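Side-chain contacts in structural protein (PDB 6WQ0), which self-assembles into the helical nucleocapsid of a rod-shaped archaeal virus, wrapping the genomic DNA and probably keeping it in the A-form: residues C[77-82]-C[98-103]; C[50-55]-C[86-91]; C[106-111]-C[116-121]. One frame throughout, in Å; residues are numbered along the deposited sequence.

Interaction 1: C[77-82]-C[98-103]; sequences QGYGLK and NMVAGL. With nucleotides of chain A; nucleotides of chain B.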
loop_
_atom_site.group_PDB
_atom_site.type_symbol
_atom_site.label_atom_id
_atom_site.label_comp_id
_atom_site.label_asym_id
_atom_site.label_seq_id
_atom_site.Cartn_x
_atom_site.Cartn_y
_atom_site.Cartn_z
ATOM N N GLN C 77 35.448 -46.568 66.164
ATOM C CA GLN C 77 34.935 -46.521 64.803
ATOM C C GLN C 77 36.038 -46.125 63.840
ATOM O O GLN C 77 36.319 -46.851 62.877
ATOM C CB GLN C 77 33.759 -45.553 64.707
ATOM C CG GLN C 77 32.461 -46.097 65.268
ATOM C CD GLN C 77 31.829 -47.147 64.385
ATOM O OE1 GLN C 77 32.269 -47.381 63.267
ATOM N NE2 GLN C 77 30.786 -47.783 64.882
ATOM N N GLY C 78 36.735 -45.027 64.138
ATOM C CA GLY C 78 37.833 -44.617 63.289
ATOM C C GLY C 78 38.846 -45.724 63.118
ATOM O O GLY C 78 39.174 -46.102 61.990
ATOM N N TYR C 79 39.284 -46.321 64.230
ATOM C CA TYR C 79 40.239 -47.416 64.139
ATOM C C TYR C 79 39.713 -48.492 63.208
ATOM O O TYR C 79 40.387 -48.877 62.244
ATOM C CB TYR C 79 40.527 -47.993 65.523
ATOM C CG TYR C 79 41.362 -49.250 65.496
ATOM C CD1 TYR C 79 42.740 -49.185 65.369
ATOM C CD2 TYR C 79 40.775 -50.503 65.598
ATOM C CE1 TYR C 79 43.501 -50.326 65.340
ATOM C CE2 TYR C 79 41.531 -51.646 65.569
ATOM C CZ TYR C 79 42.893 -51.552 65.443
ATOM O OH TYR C 79 43.643 -52.699 65.416
ATOM N N GLY C 80 38.469 -48.921 63.431
ATOM C CA GLY C 80 37.898 -49.944 62.580
ATOM C C GLY C 80 37.996 -49.575 61.118
ATOM O O GLY C 80 38.546 -50.332 60.315
ATOM N N LEU C 81 37.542 -48.370 60.768
ATOM C CA LEU C 81 37.569 -47.983 59.367
ATOM C C LEU C 81 38.993 -47.972 58.849
ATOM O O LEU C 81 39.265 -48.519 57.776
ATOM C CB LEU C 81 36.906 -46.623 59.181
ATOM C CG LEU C 81 35.422 -46.533 59.531
ATOM C CD1 LEU C 81 34.945 -45.108 59.398
ATOM C CD2 LEU C 81 34.608 -47.454 58.654
ATOM N N LYS C 82 39.918 -47.437 59.647
ATOM C CA LYS C 82 41.326 -47.461 59.281
ATOM C C LYS C 82 41.764 -48.872 58.923
ATOM O O LYS C 82 42.303 -49.102 57.834
ATOM C CB LYS C 82 42.159 -46.900 60.432
ATOM C CG LYS C 82 43.561 -46.498 60.072
ATOM C CD LYS C 82 43.598 -45.227 59.282
ATOM C CE LYS C 82 45.013 -44.743 59.074
ATOM N NZ LYS C 82 45.606 -44.341 60.364
ATOM N N ASN C 98 51.571 -56.172 59.802
ATOM C CA ASN C 98 52.399 -55.018 60.139
ATOM C C ASN C 98 51.554 -53.763 60.308
ATOM O O ASN C 98 51.723 -53.011 61.276
ATOM C CB ASN C 98 53.460 -54.797 59.063
ATOM C CG ASN C 98 54.479 -55.910 59.011
ATOM O OD1 ASN C 98 54.543 -56.749 59.902
ATOM N ND2 ASN C 98 55.285 -55.919 57.959
ATOM N N MET C 99 50.636 -53.519 59.374
ATOM C CA MET C 99 49.823 -52.313 59.470
ATOM C C MET C 99 48.867 -52.356 60.652
ATOM O O MET C 99 48.614 -51.316 61.264
ATOM C CB MET C 99 49.053 -52.066 58.178
ATOM C CG MET C 99 49.902 -51.438 57.098
ATOM S SD MET C 99 48.919 -50.567 55.879
ATOM C CE MET C 99 48.470 -49.121 56.830
ATOM N N VAL C 100 48.346 -53.528 61.010
ATOM C CA VAL C 100 47.460 -53.609 62.167
ATOM C C VAL C 100 48.230 -53.328 63.452
ATOM O O VAL C 100 47.749 -52.602 64.332
ATOM C CB VAL C 100 46.752 -54.975 62.203
ATOM C CG1 VAL C 100 46.184 -55.253 63.576
ATOM C CG2 VAL C 100 45.652 -55.013 61.167
ATOM N N ALA C 101 49.437 -53.884 63.581
ATOM C CA ALA C 101 50.255 -53.583 64.752
ATOM C C ALA C 101 50.588 -52.096 64.832
ATOM O O ALA C 101 50.515 -51.488 65.909
ATOM C CB ALA C 101 51.533 -54.420 64.728
ATOM N N GLY C 102 50.951 -51.493 63.698
ATOM C CA GLY C 102 51.262 -50.072 63.694
ATOM C C GLY C 102 50.068 -49.198 64.027
ATOM O O GLY C 102 50.206 -48.180 64.708
ATOM N N LEU C 103 48.881 -49.587 63.565
ATOM C CA LEU C 103 47.676 -48.827 63.875
ATOM C C LEU C 103 47.315 -48.932 65.348
ATOM O O LEU C 103 46.879 -47.946 65.957
ATOM C CB LEU C 103 46.522 -49.315 63.009
ATOM C CG LEU C 103 46.587 -48.888 61.550
ATOM C CD1 LEU C 103 45.400 -49.438 60.791
ATOM C CD2 LEU C 103 46.649 -47.383 61.460
ATOM P P DA A 145 41.490 -42.833 57.363
ATOM O OP1 DA A 145 42.641 -43.606 56.891
ATOM O OP2 DA A 145 41.485 -41.372 57.213
ATOM O "O5'" DA A 145 40.181 -43.372 56.643
ATOM C "C5'" DA A 145 39.912 -44.752 56.587
ATOM C "C4'" DA A 145 38.485 -44.998 56.148
ATOM O "O4'" DA A 145 37.595 -44.232 56.982
ATOM C "C3'" DA A 145 38.147 -44.531 54.752
ATOM O "O3'" DA A 145 38.547 -45.484 53.795
ATOM C "C2'" DA A 145 36.636 -44.430 54.831
ATOM C "C1'" DA A 145 36.438 -43.892 56.241
ATOM N N9 DA A 145 36.236 -42.446 56.295
ATOM C C8 DA A 145 37.085 -41.503 56.795
ATOM N N7 DA A 145 36.627 -40.282 56.704
ATOM C C5 DA A 145 35.391 -40.439 56.109
ATOM C C6 DA A 145 34.396 -39.525 55.737
ATOM N N6 DA A 145 34.499 -38.211 55.929
ATOM N N1 DA A 145 33.278 -40.017 55.167
ATOM C C2 DA A 145 33.180 -41.332 54.981
ATOM N N3 DA A 145 34.046 -42.281 55.288
ATOM C C4 DA A 145 35.137 -41.764 55.857
ATOM P P DT B 159 26.046 -43.165 60.778
ATOM O OP1 DT B 159 25.199 -44.357 60.930
ATOM O OP2 DT B 159 25.699 -41.916 61.473
ATOM O "O5'" DT B 159 27.546 -43.541 61.164
ATOM C "C5'" DT B 159 27.823 -44.721 61.886
ATOM C "C4'" DT B 159 29.025 -44.524 62.780
ATOM O "O4'" DT B 159 29.865 -43.502 62.227
ATOM C "C3'" DT B 159 28.700 -44.065 64.194
ATOM O "O3'" DT B 159 28.896 -45.139 65.103
ATOM C "C2'" DT B 159 29.673 -42.902 64.465
ATOM C "C1'" DT B 159 30.602 -42.922 63.266
ATOM N N1 DT B 159 31.043 -41.561 62.837
ATOM C C2 DT B 159 32.327 -41.154 63.095
ATOM O O2 DT B 159 33.150 -41.849 63.657
ATOM N N3 DT B 159 32.624 -39.898 62.662
ATOM C C4 DT B 159 31.788 -39.025 62.013
ATOM O O4 DT B 159 32.152 -37.910 61.670
ATOM C C5 DT B 159 30.450 -39.511 61.780
ATOM C C7 DT B 159 29.443 -38.648 61.087
ATOM C C6 DT B 159 30.149 -40.739 62.196
ATOM P P DT A 144 43.262 -39.235 61.645
ATOM O OP1 DT A 144 44.573 -39.873 61.466
ATOM O OP2 DT A 144 42.976 -37.925 61.040
ATOM O "O5'" DT A 144 42.116 -40.228 61.142
ATOM C "C5'" DT A 144 42.163 -41.604 61.473
ATOM C "C4'" DT A 144 40.857 -42.293 61.123
ATOM O "O4'" DT A 144 39.742 -41.616 61.745
ATOM C "C3'" DT A 144 40.466 -42.262 59.674
ATOM O "O3'" DT A 144 41.244 -43.147 58.914
ATOM C "C2'" DT A 144 39.027 -42.731 59.790
ATOM C "C1'" DT A 144 38.565 -41.932 61.006
ATOM N N1 DT A 144 37.857 -40.689 60.619
ATOM C C2 DT A 144 36.540 -40.767 60.254
ATOM O O2 DT A 144 35.908 -41.802 60.248
ATOM N N3 DT A 144 35.975 -39.585 59.897
ATOM C C4 DT A 144 36.581 -38.359 59.859
ATOM O O4 DT A 144 35.987 -37.351 59.521
ATOM C C5 DT A 144 37.962 -38.340 60.247
ATOM C C7 DT A 144 38.724 -37.053 60.239
ATOM C C6 DT A 144 38.531 -39.494 60.598
#
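Leu103 is the wedge of this helix-helix contact, packed against Tyr79 and Lys82 where helices 71-89 and 94-111 run nearly antiparallel (161° between the segment axes). The axes stay 11.1 Å apart, and long side chains span the gap. Tyr79 has CG anti to its backbone N (chi1 172°), which carries the ring across to the partner helix: Tyr79 CE1 meets CB of Leu103 at 3.9 Å, and Tyr79 OH lies 4.0 Å from CG1 of Val100, the two side chains crossing at about a right angle. Lys82 works from the next turn. Its CG touches both methyls of Leu103, CD1 and CD2, each at 3.5 Å. Bent at chi2, the chain then skirts the DNA, the CD and CE methylenes of Lys82 running beside the phosphate of DA145 of chain A. NZ makes a weak hydrogen bond to Tyr106 OH of a second subunit. Leu118, Val121 and Thr122 of helix 115-126 also pack on Tyr79. No hydrogen bond joins the two segments, so their cohesion is apolar. The lysine chain is shared between Leu103 and the DNA backbone; its ammonium group, without a direct bond to the phosphates of DT144 or DA145, would probably still favour their negative charge.

Interaction 2: C[50-55]-C[86-91]; sequences PKFTSV and ALNRIG. With nucleotides of chain B; nucleotides of chain A.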
loop_
_atom_site.group_PDB
_atom_site.type_symbol
_atom_site.label_atom_id
_atom_site.label_comp_id
_atom_site.label_asym_id
_atom_site.label_seq_id
_atom_site.Cartn_x
_atom_site.Cartn_y
_atom_site.Cartn_z
ATOM N N PRO C 50 29.990 -50.363 50.585
ATOM C CA PRO C 50 29.431 -51.456 51.408
ATOM C C PRO C 50 30.400 -52.075 52.407
ATOM O O PRO C 50 30.002 -52.395 53.539
ATOM C CB PRO C 50 28.991 -52.472 50.351
ATOM C CG PRO C 50 28.639 -51.666 49.193
ATOM C CD PRO C 50 29.542 -50.479 49.184
ATOM N N LYS C 51 31.667 -52.243 52.020
ATOM C CA LYS C 51 32.664 -52.826 52.906
ATOM C C LYS C 51 32.901 -51.987 54.149
ATOM O O LYS C 51 33.435 -52.497 55.136
ATOM C CB LYS C 51 33.989 -53.006 52.169
ATOM C CG LYS C 51 33.866 -53.603 50.789
ATOM C CD LYS C 51 35.182 -53.512 50.043
ATOM C CE LYS C 51 35.019 -53.966 48.611
ATOM N NZ LYS C 51 36.197 -53.631 47.779
ATOM N N PHE C 52 32.535 -50.711 54.117
ATOM C CA PHE C 52 32.718 -49.823 55.251
ATOM C C PHE C 52 31.435 -49.592 56.031
ATOM O O PHE C 52 31.487 -49.438 57.255
ATOM C CB PHE C 52 33.296 -48.488 54.770
ATOM C CG PHE C 52 34.645 -48.618 54.119
ATOM C CD1 PHE C 52 34.754 -48.878 52.770
ATOM C CD2 PHE C 52 35.801 -48.501 54.863
ATOM C CE1 PHE C 52 35.986 -49.015 52.177
ATOM C CE2 PHE C 52 37.030 -48.633 54.272
ATOM C CZ PHE C 52 37.122 -48.890 52.929
ATOM N N THR C 53 30.281 -49.605 55.362
ATOM C CA THR C 53 29.016 -49.592 56.091
ATOM C C THR C 53 28.870 -50.834 56.965
ATOM O O THR C 53 28.406 -50.752 58.114
ATOM C CB THR C 53 27.849 -49.490 55.116
ATOM O OG1 THR C 53 27.875 -50.612 54.230
ATOM C CG2 THR C 53 27.946 -48.227 54.302
ATOM N N SER C 54 29.277 -51.996 56.446
ATOM C CA SER C 54 29.180 -53.213 57.240
ATOM C C SER C 54 30.130 -53.180 58.431
ATOM O O SER C 54 29.791 -53.663 59.517
ATOM C CB SER C 54 29.451 -54.429 56.361
ATOM O OG SER C 54 30.774 -54.418 55.869
ATOM N N VAL C 55 31.323 -52.613 58.248
ATOM C CA VAL C 55 32.246 -52.449 59.364
ATOM C C VAL C 55 31.647 -51.525 60.412
ATOM O O VAL C 55 31.770 -51.768 61.616
ATOM C CB VAL C 55 33.610 -51.930 58.867
ATOM C CG1 VAL C 55 34.417 -51.347 60.014
ATOM C CG2 VAL C 55 34.380 -53.036 58.195
ATOM N N ALA C 86 43.198 -50.612 55.179
ATOM C CA ALA C 86 44.352 -51.448 54.884
ATOM C C ALA C 86 43.934 -52.715 54.155
ATOM O O ALA C 86 44.514 -53.063 53.120
ATOM C CB ALA C 86 45.099 -51.786 56.171
ATOM N N LEU C 87 42.893 -53.385 54.645
ATOM C CA LEU C 87 42.468 -54.629 54.018
ATOM C C LEU C 87 42.002 -54.391 52.591
ATOM O O LEU C 87 42.207 -55.236 51.715
ATOM C CB LEU C 87 41.361 -55.277 54.845
ATOM C CG LEU C 87 40.766 -56.569 54.292
ATOM C CD1 LEU C 87 41.741 -57.709 54.459
ATOM C CD2 LEU C 87 39.450 -56.878 54.971
ATOM N N ASN C 88 41.382 -53.242 52.333
ATOM C CA ASN C 88 40.925 -52.970 50.980
ATOM C C ASN C 88 42.088 -52.632 50.062
ATOM O O ASN C 88 41.987 -52.813 48.847
ATOM C CB ASN C 88 39.905 -51.834 50.991
ATOM C CG ASN C 88 39.131 -51.735 49.704
ATOM O OD1 ASN C 88 38.694 -52.737 49.154
ATOM N ND2 ASN C 88 38.974 -50.523 49.204
ATOM N N ARG C 89 43.201 -52.156 50.622
ATOM C CA ARG C 89 44.291 -51.651 49.798
ATOM C C ARG C 89 45.270 -52.754 49.426
ATOM O O ARG C 89 45.523 -53.001 48.243
ATOM C CB ARG C 89 45.009 -50.514 50.528
ATOM C CG ARG C 89 46.219 -49.953 49.811
ATOM C CD ARG C 89 45.821 -49.025 48.696
ATOM N NE ARG C 89 45.892 -49.684 47.404
ATOM C CZ ARG C 89 45.681 -49.080 46.246
ATOM N NH1 ARG C 89 45.381 -47.798 46.216
ATOM N NH2 ARG C 89 45.764 -49.765 45.122
ATOM N N ILE C 90 45.834 -53.429 50.424
ATOM C CA ILE C 90 46.958 -54.320 50.183
ATOM C C ILE C 90 46.607 -55.797 50.326
ATOM O O ILE C 90 47.362 -56.647 49.833
ATOM C CB ILE C 90 48.143 -53.961 51.101
ATOM C CG1 ILE C 90 47.764 -54.106 52.569
ATOM C CG2 ILE C 90 48.630 -52.547 50.811
ATOM C CD1 ILE C 90 48.865 -53.710 53.501
ATOM N N GLY C 91 45.503 -56.128 50.979
ATOM C CA GLY C 91 45.073 -57.506 51.112
ATOM C C GLY C 91 45.545 -58.134 52.407
ATOM O O GLY C 91 46.200 -57.511 53.246
ATOM P P DT B 147 45.763 -47.751 42.310
ATOM O OP1 DT B 147 45.164 -49.094 42.385
ATOM O OP2 DT B 147 45.313 -46.648 43.180
ATOM O "O5'" DT B 147 47.339 -47.899 42.487
ATOM C "C5'" DT B 147 47.988 -49.087 42.097
ATOM C "C4'" DT B 147 49.410 -49.115 42.624
ATOM O "O4'" DT B 147 50.145 -47.998 42.082
ATOM C "C3'" DT B 147 49.541 -49.025 44.143
ATOM O "O3'" DT B 147 50.291 -50.122 44.626
ATOM C "C2'" DT B 147 50.262 -47.697 44.381
ATOM C "C1'" DT B 147 50.984 -47.468 43.069
ATOM N N1 DT B 147 51.217 -46.025 42.768
ATOM C C2 DT B 147 52.502 -45.554 42.671
ATOM O O2 DT B 147 53.480 -46.256 42.807
ATOM N N3 DT B 147 52.604 -44.226 42.397
ATOM C C4 DT B 147 51.574 -43.334 42.217
ATOM O O4 DT B 147 51.773 -42.153 41.979
ATOM C C5 DT B 147 50.251 -43.889 42.333
ATOM C C7 DT B 147 49.045 -43.016 42.166
ATOM C C6 DT B 147 50.139 -45.190 42.601
ATOM P P DT A 146 38.923 -45.017 52.309
ATOM O OP1 DT A 146 39.509 -46.166 51.603
ATOM O OP2 DT A 146 39.698 -43.778 52.440
ATOM O "O5'" DT A 146 37.522 -44.624 51.639
ATOM C "C5'" DT A 146 36.570 -45.626 51.307
ATOM C "C4'" DT A 146 35.309 -45.026 50.700
ATOM O "O4'" DT A 146 34.647 -44.166 51.657
ATOM C "C3'" DT A 146 35.516 -44.119 49.514
ATOM O "O3'" DT A 146 35.740 -44.866 48.333
ATOM C "C2'" DT A 146 34.176 -43.394 49.471
ATOM C "C1'" DT A 146 33.888 -43.184 50.955
ATOM N N1 DT A 146 34.268 -41.825 51.442
ATOM C C2 DT A 146 33.404 -40.760 51.257
ATOM O O2 DT A 146 32.323 -40.860 50.717
ATOM N N3 DT A 146 33.860 -39.567 51.732
ATOM C C4 DT A 146 35.064 -39.330 52.349
ATOM O O4 DT A 146 35.387 -38.218 52.743
ATOM C C5 DT A 146 35.917 -40.483 52.506
ATOM C C7 DT A 146 37.253 -40.350 53.167
ATOM C C6 DT A 146 35.482 -41.654 52.049
ATOM P P DA B 148 49.991 -50.747 46.070
ATOM O OP1 DA B 148 50.778 -51.981 46.168
ATOM O OP2 DA B 148 48.536 -50.798 46.257
ATOM O "O5'" DA B 148 50.635 -49.699 47.082
ATOM C "C5'" DA B 148 49.835 -48.938 47.975
ATOM C "C4'" DA B 148 50.722 -48.053 48.830
ATOM O "O4'" DA B 148 51.602 -47.311 47.970
ATOM C "C3'" DA B 148 50.006 -46.998 49.647
ATOM O "O3'" DA B 148 49.616 -47.535 50.903
ATOM C "C2'" DA B 148 51.079 -45.926 49.822
ATOM C "C1'" DA B 148 51.950 -46.090 48.578
ATOM N N9 DA B 148 51.790 -45.025 47.600
ATOM C C8 DA B 148 50.788 -44.887 46.693
ATOM N N7 DA B 148 50.903 -43.830 45.935
ATOM C C5 DA B 148 52.065 -43.237 46.372
ATOM C C6 DA B 148 52.747 -42.083 45.964
ATOM N N6 DA B 148 52.322 -41.287 44.988
ATOM N N1 DA B 148 53.888 -41.772 46.607
ATOM C C2 DA B 148 54.306 -42.569 47.592
ATOM N N3 DA B 148 53.755 -43.683 48.055
ATOM C C4 DA B 148 52.628 -43.963 47.394
#
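A single polar bridge, Lys51 to Asn88, links the first turn of helix 50-64 to the last turn of helix 71-89 in this all-helical coat protein, at the partly buried margin of the helix packing. The lysine chain is extended beyond CG and reaches Asn88 at about a right angle, giving NZ a 3.0 Å hydrogen bond to OD1; the donor is tilted 27° from the carbonyl plane. The other half of the amide, ND2, makes a weak hydrogen bond to Asn48 OD1 and lies at the edge of the Phe52 ring, 4.5 Å from CZ. Phe52 itself faces the DNA, with C5' of DT146 of chain A over one face, offset toward the rim, while Leu81 and Ala84 pack against it from helix 71-89. The residue after Asn88 grips the other strand: the Arg89 guanidinium meets a phosphate edge-on and in plane, NH2 donating to OP1 of DT147 of chain B at 2.9 Å and NH1 to OP2 of the same phosphate at 3.2 Å.

Interaction 3: C[106-111]-C[116-121]; sequences YYVSAY and EILDAV. With nucleotides of chain A.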
loop_
_atom_site.group_PDB
_atom_site.type_symbol
_atom_site.label_atom_id
_atom_site.label_comp_id
_atom_site.label_asym_id
_atom_site.label_seq_id
_atom_site.Cartn_x
_atom_site.Cartn_y
_atom_site.Cartn_z
ATOM N N TYR C 106 49.654 -46.656 67.131
ATOM C CA TYR C 106 49.194 -45.293 66.887
ATOM C C TYR C 106 48.069 -44.905 67.834
ATOM O O TYR C 106 48.156 -43.893 68.538
ATOM C CB TYR C 106 48.738 -45.180 65.432
ATOM C CG TYR C 106 48.170 -43.847 65.003
ATOM C CD1 TYR C 106 48.627 -42.659 65.548
ATOM C CD2 TYR C 106 47.197 -43.782 64.021
ATOM C CE1 TYR C 106 48.112 -41.452 65.143
ATOM C CE2 TYR C 106 46.679 -42.580 63.608
ATOM C CZ TYR C 106 47.138 -41.419 64.171
ATOM O OH TYR C 106 46.616 -40.220 63.757
ATOM N N TYR C 107 46.995 -45.697 67.860
ATOM C CA TYR C 107 45.813 -45.308 68.621
ATOM C C TYR C 107 46.055 -45.367 70.123
ATOM O O TYR C 107 45.687 -44.430 70.839
ATOM C CB TYR C 107 44.620 -46.179 68.226
ATOM C CG TYR C 107 43.746 -45.522 67.188
ATOM C CD1 TYR C 107 42.520 -44.985 67.526
ATOM C CD2 TYR C 107 44.166 -45.415 65.875
ATOM C CE1 TYR C 107 41.735 -44.370 66.587
ATOM C CE2 TYR C 107 43.387 -44.807 64.929
ATOM C CZ TYR C 107 42.172 -44.288 65.290
ATOM O OH TYR C 107 41.390 -43.675 64.348
ATOM N N VAL C 108 46.693 -46.427 70.616
ATOM C CA VAL C 108 46.959 -46.525 72.046
ATOM C C VAL C 108 47.866 -45.398 72.517
ATOM O O VAL C 108 47.694 -44.877 73.623
ATOM C CB VAL C 108 47.552 -47.902 72.390
ATOM C CG1 VAL C 108 47.770 -48.019 73.878
ATOM C CG2 VAL C 108 46.623 -48.997 71.942
ATOM N N SER C 109 48.842 -44.989 71.702
ATOM C CA SER C 109 49.795 -44.002 72.197
ATOM C C SER C 109 49.287 -42.578 72.026
ATOM O O SER C 109 49.543 -41.725 72.880
ATOM C CB SER C 109 51.142 -44.172 71.501
ATOM O OG SER C 109 51.810 -45.328 71.968
ATOM N N ALA C 110 48.563 -42.293 70.947
ATOM C CA ALA C 110 48.162 -40.917 70.703
ATOM C C ALA C 110 46.795 -40.588 71.281
ATOM O O ALA C 110 46.597 -39.479 71.786
ATOM C CB ALA C 110 48.171 -40.625 69.202
ATOM N N TYR C 111 45.842 -41.519 71.230
ATOM C CA TYR C 111 44.452 -41.195 71.516
ATOM C C TYR C 111 43.916 -41.893 72.757
ATOM O O TYR C 111 42.711 -41.824 73.017
ATOM C CB TYR C 111 43.587 -41.524 70.298
ATOM C CG TYR C 111 44.017 -40.767 69.067
ATOM C CD1 TYR C 111 44.191 -39.394 69.106
ATOM C CD2 TYR C 111 44.272 -41.422 67.873
ATOM C CE1 TYR C 111 44.588 -38.695 67.997
ATOM C CE2 TYR C 111 44.671 -40.729 66.756
ATOM C CZ TYR C 111 44.829 -39.363 66.826
ATOM O OH TYR C 111 45.229 -38.657 65.719
ATOM N N GLU C 116 41.987 -53.647 74.945
ATOM C CA GLU C 116 40.989 -54.711 74.916
ATOM C C GLU C 116 39.922 -54.456 73.855
ATOM O O GLU C 116 39.580 -55.355 73.076
ATOM C CB GLU C 116 40.354 -54.847 76.297
ATOM C CG GLU C 116 39.336 -55.958 76.418
ATOM C CD GLU C 116 38.732 -56.036 77.805
ATOM O OE1 GLU C 116 39.094 -55.198 78.658
ATOM O OE2 GLU C 116 37.895 -56.930 78.043
ATOM N N ILE C 117 39.389 -53.235 73.803
ATOM C CA ILE C 117 38.383 -52.916 72.798
ATOM C C ILE C 117 38.999 -52.875 71.406
ATOM O O ILE C 117 38.341 -53.226 70.421
ATOM C CB ILE C 117 37.680 -51.596 73.155
ATOM C CG1 ILE C 117 37.333 -51.578 74.640
ATOM C CG2 ILE C 117 36.425 -51.416 72.324
ATOM C CD1 ILE C 117 36.502 -50.406 75.050
ATOM N N LEU C 118 40.261 -52.460 71.291
ATOM C CA LEU C 118 40.932 -52.519 69.997
ATOM C C LEU C 118 41.049 -53.956 69.508
ATOM O O LEU C 118 40.842 -54.236 68.322
ATOM C CB LEU C 118 42.308 -51.864 70.085
ATOM C CG LEU C 118 42.334 -50.337 70.131
ATOM C CD1 LEU C 118 43.739 -49.833 69.937
ATOM C CD2 LEU C 118 41.422 -49.759 69.079
ATOM N N ASP C 119 41.362 -54.883 70.416
ATOM C CA ASP C 119 41.401 -56.296 70.054
ATOM C C ASP C 119 40.028 -56.802 69.638
ATOM O O ASP C 119 39.910 -57.563 68.674
ATOM C CB ASP C 119 41.944 -57.126 71.214
ATOM C CG ASP C 119 43.380 -56.805 71.533
ATOM O OD1 ASP C 119 43.962 -55.950 70.840
ATOM O OD2 ASP C 119 43.929 -57.405 72.477
ATOM N N ALA C 120 38.976 -56.388 70.348
ATOM C CA ALA C 120 37.628 -56.814 69.979
ATOM C C ALA C 120 37.236 -56.306 68.595
ATOM O O ALA C 120 36.626 -57.038 67.802
ATOM C CB ALA C 120 36.622 -56.343 71.025
ATOM N N VAL C 121 37.590 -55.061 68.278
ATOM C CA VAL C 121 37.246 -54.489 66.978
ATOM C C VAL C 121 38.020 -55.183 65.862
ATOM O O VAL C 121 37.450 -55.566 64.831
ATOM C CB VAL C 121 37.495 -52.970 66.978
ATOM C CG1 VAL C 121 37.252 -52.401 65.602
ATOM C CG2 VAL C 121 36.589 -52.293 67.971
ATOM P P DA A 143 42.250 -34.035 65.422
ATOM O OP1 DA A 143 43.667 -33.973 65.807
ATOM O OP2 DA A 143 41.706 -33.091 64.431
ATOM O "O5'" DA A 143 41.934 -35.505 64.895
ATOM C "C5'" DA A 143 42.845 -36.551 65.120
ATOM C "C4'" DA A 143 42.139 -37.889 65.088
ATOM O "O4'" DA A 143 40.824 -37.742 65.646
ATOM C "C3'" DA A 143 41.878 -38.457 63.713
ATOM O "O3'" DA A 143 43.020 -39.115 63.224
ATOM C "C2'" DA A 143 40.774 -39.444 64.022
ATOM C "C1'" DA A 143 39.948 -38.659 65.023
ATOM N N9 DA A 143 38.851 -37.929 64.408
ATOM C C8 DA A 143 38.850 -36.638 63.972
ATOM N N7 DA A 143 37.712 -36.260 63.451
ATOM C C5 DA A 143 36.915 -37.380 63.560
ATOM C C6 DA A 143 35.586 -37.640 63.192
ATOM N N6 DA A 143 34.789 -36.737 62.617
ATOM N N1 DA A 143 35.100 -38.872 63.439
ATOM C C2 DA A 143 35.896 -39.774 64.011
ATOM N N3 DA A 143 37.155 -39.647 64.400
ATOM C C4 DA A 143 37.607 -38.415 64.146
ATOM P P DT A 144 43.262 -39.235 61.645
ATOM O OP1 DT A 144 44.573 -39.873 61.466
ATOM O OP2 DT A 144 42.976 -37.925 61.040
ATOM O "O5'" DT A 144 42.116 -40.228 61.142
ATOM C "C5'" DT A 144 42.163 -41.604 61.473
ATOM C "C4'" DT A 144 40.857 -42.293 61.123
ATOM O "O4'" DT A 144 39.742 -41.616 61.745
ATOM C "C3'" DT A 144 40.466 -42.262 59.674
ATOM O "O3'" DT A 144 41.244 -43.147 58.914
ATOM C "C2'" DT A 144 39.027 -42.731 59.790
ATOM C "C1'" DT A 144 38.565 -41.932 61.006
ATOM N N1 DT A 144 37.857 -40.689 60.619
ATOM C C2 DT A 144 36.540 -40.767 60.254
ATOM O O2 DT A 144 35.908 -41.802 60.248
ATOM N N3 DT A 144 35.975 -39.585 59.897
ATOM C C4 DT A 144 36.581 -38.359 59.859
ATOM O O4 DT A 144 35.987 -37.351 59.521
ATOM C C5 DT A 144 37.962 -38.340 60.247
ATOM C C7 DT A 144 38.724 -37.053 60.239
ATOM C C6 DT A 144 38.531 -39.494 60.598
#
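Two consecutive helices, 94-111 and 115-126, are joined by a short link into an alpha-alpha hairpin, and Leu118 packs into the corner made by Tyr107 and Val108. Between these two segments the leucine touches through CD1 alone: it sits 3.6 Å from CG2 of Val108 and 4.1 Å from CB of Tyr107. Tyr107 leaves its backbone toward the second helix, yet the ring turns off (chi1 -96°) and takes its hydroxyl to the DNA, where OH lies 3.5 Å from C4' of DT144 of chain A. The Tyr111 ring lies over one face of the Tyr107 ring, CD2 4.0 Å above it and offset toward the rim. Tyr111 OH is 2.9 Å from Tyr106 OH in a hydrogen bond that either could donate. Tyr111 OH also lies 3.2 Å from C5' of DA143 of chain A. The Tyr106 ring stacks on Tyr106 of a second subunit. Farther along the hairpin, Asp119 forms a salt bridge with Lys104, while Leu118 also reaches Tyr76 of helix 71-89. The chemistry is therefore divided: aliphatic contact alone joins the two segments, whereas the tyrosines of the first helix turn their hydroxyls to the sugar-phosphate backbone, consistent with the non-specific desolvation by which the coat is thought to hold its DNA.

In the fold
Taken together, the three contacts illustrate how a small helical protein can build its own core and a DNA-binding surface from the same helices. Interactions 1 and 3 are buried and apolar, lie about 8 Å apart between centres, and share helix 94-111; they meet where Tyr79 packs on Leu118. Interaction 2 shares helix 71-89 with interaction 1 and touches it through Met99 on Ile90 and Leu81 on Val55, but is only partly buried and is bridged by a hydrogen bond. Interactions 2 and 3 do not touch. Each borders DNA: Leu81 meets sugar in interaction 1 and aromatic rings do so in interactions 2 and 3, while interaction 2 also has a charged, hydrogen-bonded grip on phosphate.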